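PDB 4N6F: putative thiosugar synthase from Amycolatopsis orientalis, which binds fructose 6-phosphate and probably acts as a thiosugar synthase of the ThiG-like TIM-barrel family, taking sulphur from a carrier protein. Local coordinates for residues A[53-58]-A[102-107]. Residues are numbered along the deposited sequence; the frame is centred on the assembly and turned at random.
With CA (calcium ion), chain C.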
ATOM      1  N   THR A  53       5.890 -26.758   0.406  1.00 32.61           N
ATOM      2  CA  THR A  53       5.699 -28.004   1.062  1.00 34.23           C
ATOM      3  C   THR A  53       6.933 -28.719   1.549  1.00 35.80           C
ATOM      4  O   THR A  53       7.954 -28.713   0.930  1.00 34.43           O
ATOM      5  CB  THR A  53       4.851 -28.937   0.218  1.00 20.00           C
ATOM      6  OG1 THR A  53       4.417 -30.019   1.025  1.00 20.00           O
ATOM      7  CG2 THR A  53       5.617 -29.460  -0.918  1.00 20.00           C
ATOM      8  N   THR A  54       6.775 -29.323   2.707  1.00 38.97           N
ATOM      9  CA  THR A  54       7.748 -30.180   3.348  1.00 41.89           C
ATOM     10  C   THR A  54       7.294 -31.644   3.377  1.00 43.31           C
ATOM     11  O   THR A  54       7.759 -32.419   4.154  1.00 42.26           O
ATOM     12  CB  THR A  54       8.066 -29.697   4.776  1.00 43.68           C
ATOM     13  OG1 THR A  54       6.863 -29.576   5.513  1.00 42.97           O
ATOM     14  CG2 THR A  54       8.692 -28.348   4.742  1.00 45.46           C
ATOM     15  N   VAL A  55       6.362 -32.008   2.539  1.00 42.78           N
ATOM     16  CA  VAL A  55       5.697 -33.286   2.698  1.00 43.90           C
ATOM     17  C   VAL A  55       6.724 -34.382   2.479  1.00 42.30           C
ATOM     18  O   VAL A  55       7.549 -34.319   1.562  1.00 38.35           O
ATOM     19  CB  VAL A  55       4.484 -33.487   1.763  1.00 45.96           C
ATOM     20  CG1 VAL A  55       4.900 -33.561   0.303  1.00 47.93           C
ATOM     21  CG2 VAL A  55       3.737 -34.759   2.147  1.00 47.96           C
ATOM     22  N   ASP A  56       6.680 -35.364   3.367  1.00 40.24           N
ATOM     23  CA  ASP A  56       7.587 -36.479   3.335  1.00 40.11           C
ATOM     24  C   ASP A  56       6.694 -37.717   3.441  1.00 42.55           C
ATOM     25  O   ASP A  56       6.107 -37.962   4.504  1.00 41.43           O
ATOM     26  CB  ASP A  56       8.557 -36.355   4.508  1.00 40.33           C
ATOM     27  CG  ASP A  56       9.534 -37.501   4.576  1.00 38.21           C
ATOM     28  OD1 ASP A  56       9.297 -38.511   3.894  1.00 36.03           O
ATOM     29  OD2 ASP A  56      10.538 -37.395   5.305  1.00 38.66           O
ATOM     30  N   PRO A  57       6.560 -38.478   2.336  1.00 43.33           N
ATOM     31  CA  PRO A  57       5.481 -39.473   2.211  1.00 44.33           C
ATOM     32  C   PRO A  57       5.584 -40.699   3.122  1.00 45.89           C
ATOM     33  O   PRO A  57       4.585 -41.398   3.298  1.00 48.61           O
ATOM     34  CB  PRO A  57       5.542 -39.883   0.731  1.00 45.28           C
ATOM     35  CG  PRO A  57       6.941 -39.590   0.301  1.00 44.19           C
ATOM     36  CD  PRO A  57       7.429 -38.444   1.142  1.00 43.94           C
ATOM     37  N   ASP A  58       6.757 -40.957   3.700  1.00 45.74           N
ATOM     38  CA  ASP A  58       6.895 -42.013   4.710  1.00 46.65           C
ATOM     39  C   ASP A  58       7.190 -41.444   6.100  1.00 45.67           C
ATOM     40  O   ASP A  58       7.639 -42.167   6.989  1.00 48.24           O
ATOM     41  CB  ASP A  58       7.947 -43.062   4.291  1.00 47.99           C
ATOM     42  CG  ASP A  58       9.372 -42.528   4.312  1.00 49.90           C
ATOM     43  OD1 ASP A  58       9.582 -41.308   4.506  1.00 49.24           O
ATOM     44  OD2 ASP A  58      10.297 -43.347   4.131  1.00 50.99           O
ATOM     45  N   ASP A 102      13.431 -36.829  -5.971  1.00 56.52           N
ATOM     46  CA  ASP A 102      13.340 -38.290  -6.081  1.00 59.81           C
ATOM     47  C   ASP A 102      12.119 -38.859  -5.351  1.00 59.59           C
ATOM     48  O   ASP A 102      11.441 -39.736  -5.874  1.00 60.89           O
ATOM     49  CB  ASP A 102      14.621 -38.949  -5.551  1.00 61.58           C
ATOM     50  CG  ASP A 102      15.865 -38.531  -6.327  1.00 64.29           C
ATOM     51  OD1 ASP A 102      15.745 -38.161  -7.517  1.00 66.68           O
ATOM     52  OD2 ASP A 102      16.968 -38.570  -5.743  1.00 65.23           O
ATOM     53  N   SER A 103      11.837 -38.350  -4.155  1.00 59.58           N
ATOM     54  CA  SER A 103      10.726 -38.849  -3.342  1.00 58.66           C
ATOM     55  C   SER A 103       9.356 -38.339  -3.803  1.00 57.42           C
ATOM     56  O   SER A 103       8.380 -39.084  -3.766  1.00 54.16           O
ATOM     57  CB  SER A 103      10.941 -38.506  -1.860  1.00 60.88           C
ATOM     58  OG  SER A 103      10.795 -37.116  -1.618  1.00 62.05           O
ATOM     59  N   LEU A 104       9.282 -37.078  -4.237  1.00 56.09           N
ATOM     60  CA  LEU A 104       7.999 -36.465  -4.606  1.00 53.56           C
ATOM     61  C   LEU A 104       7.821 -36.135  -6.082  1.00 50.72           C
ATOM     62  O   LEU A 104       6.713 -35.796  -6.497  1.00 46.97           O
ATOM     63  CB  LEU A 104       7.792 -35.170  -3.824  1.00 55.88           C
ATOM     64  CG  LEU A 104       7.683 -35.249  -2.308  1.00 57.57           C
ATOM     65  CD1 LEU A 104       7.429 -33.848  -1.765  1.00 56.47           C
ATOM     66  CD2 LEU A 104       6.575 -36.208  -1.895  1.00 58.15           C
ATOM     67  N   GLY A 105       8.895 -36.182  -6.866  1.00 48.24           N
ATOM     68  CA  GLY A 105       8.831 -35.719  -8.255  1.00 48.29           C
ATOM     69  C   GLY A 105       8.566 -34.223  -8.384  1.00 45.52           C
ATOM     70  O   GLY A 105       8.011 -33.775  -9.382  1.00 44.19           O
ATOM     71  N   ILE A 106       8.949 -33.456  -7.365  1.00 44.06           N
ATOM     72  CA  ILE A 106       8.847 -31.995  -7.403  1.00 43.24           C
ATOM     73  C   ILE A 106      10.196 -31.421  -7.826  1.00 39.74           C
ATOM     74  O   ILE A 106      11.222 -31.707  -7.208  1.00 39.04           O
ATOM     75  CB  ILE A 106       8.426 -31.426  -6.037  1.00 43.20           C
ATOM     76  CG1 ILE A 106       6.935 -31.697  -5.810  1.00 43.99           C
ATOM     77  CG2 ILE A 106       8.692 -29.928  -5.957  1.00 42.73           C
ATOM     78  CD1 ILE A 106       6.480 -31.466  -4.386  1.00 44.95           C
ATOM     79  N   GLU A 107      10.180 -30.609  -8.879  1.00 38.69           N
ATOM     80  CA  GLU A 107      11.402 -30.033  -9.451  1.00 39.58           C
ATOM     81  C   GLU A 107      11.541 -28.524  -9.217  1.00 35.14           C
ATOM     82  O   GLU A 107      12.571 -27.950  -9.542  1.00 36.86           O
ATOM     83  CB  GLU A 107      11.487 -30.360 -10.954  1.00 45.93           C
ATOM     84  CG  GLU A 107      12.120 -31.727 -11.240  1.00 52.86           C
ATOM     85  CD  GLU A 107      11.813 -32.276 -12.630  1.00 59.08           C
ATOM     86  OE1 GLU A 107      10.627 -32.283 -13.039  1.00 64.87           O
ATOM     87  OE2 GLU A 107      12.760 -32.727 -13.312  1.00 63.07           O
TER
HETATM   88 CA    CA C 301      11.325 -39.815   4.882  1.00 40.47          CA
HETATM   89  O   HOH W   1      12.664 -41.886   4.625  1.00 37.48           O
HETATM   90  O   HOH W   2      12.191 -39.294   2.691  1.00 40.96           O
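Leu104 reaches from the last turn of helix 90-104 into the loop 53-58 and meets Val55 and Pro57 there. Its CB points at the loop, and CG, anti to the carbonyl carbon (chi1 -63°), comes within 4.0 Å of Val55 O. CD1 presses on Val55 CG1 at 3.3 Å, tighter than usual for two carbons, and also lies near Val55 O; CD2 touches the same CG1 and reaches Pro57 CD at 3.9 Å. In this TIM barrel the loop follows strand 50-52 and leads to helix 60-70, so the contact joins one beta-alpha connection to the end of helix 90-104, where Gly105 leaves helical geometry with positive phi. Cutting Leu104 back to an alanine here removes both methyls and is likely to leave a gap beside Val55 CG1 and the Pro57 ring without its apolar partner. Nearer the barrel, Thr53 CG2 meets Ile106 CD1 at 4.1 Å, while Thr53 OG1 accepts a hydrogen bond from Val55 N (3.2 Å) in an ST turn. Beyond Val55, Asp56 grips a calcium ion with both carboxylate oxygens, and Asp58 OD1 binds it at 2.3 Å; two waters add to the shell, one of them donating to Asp58 OD2.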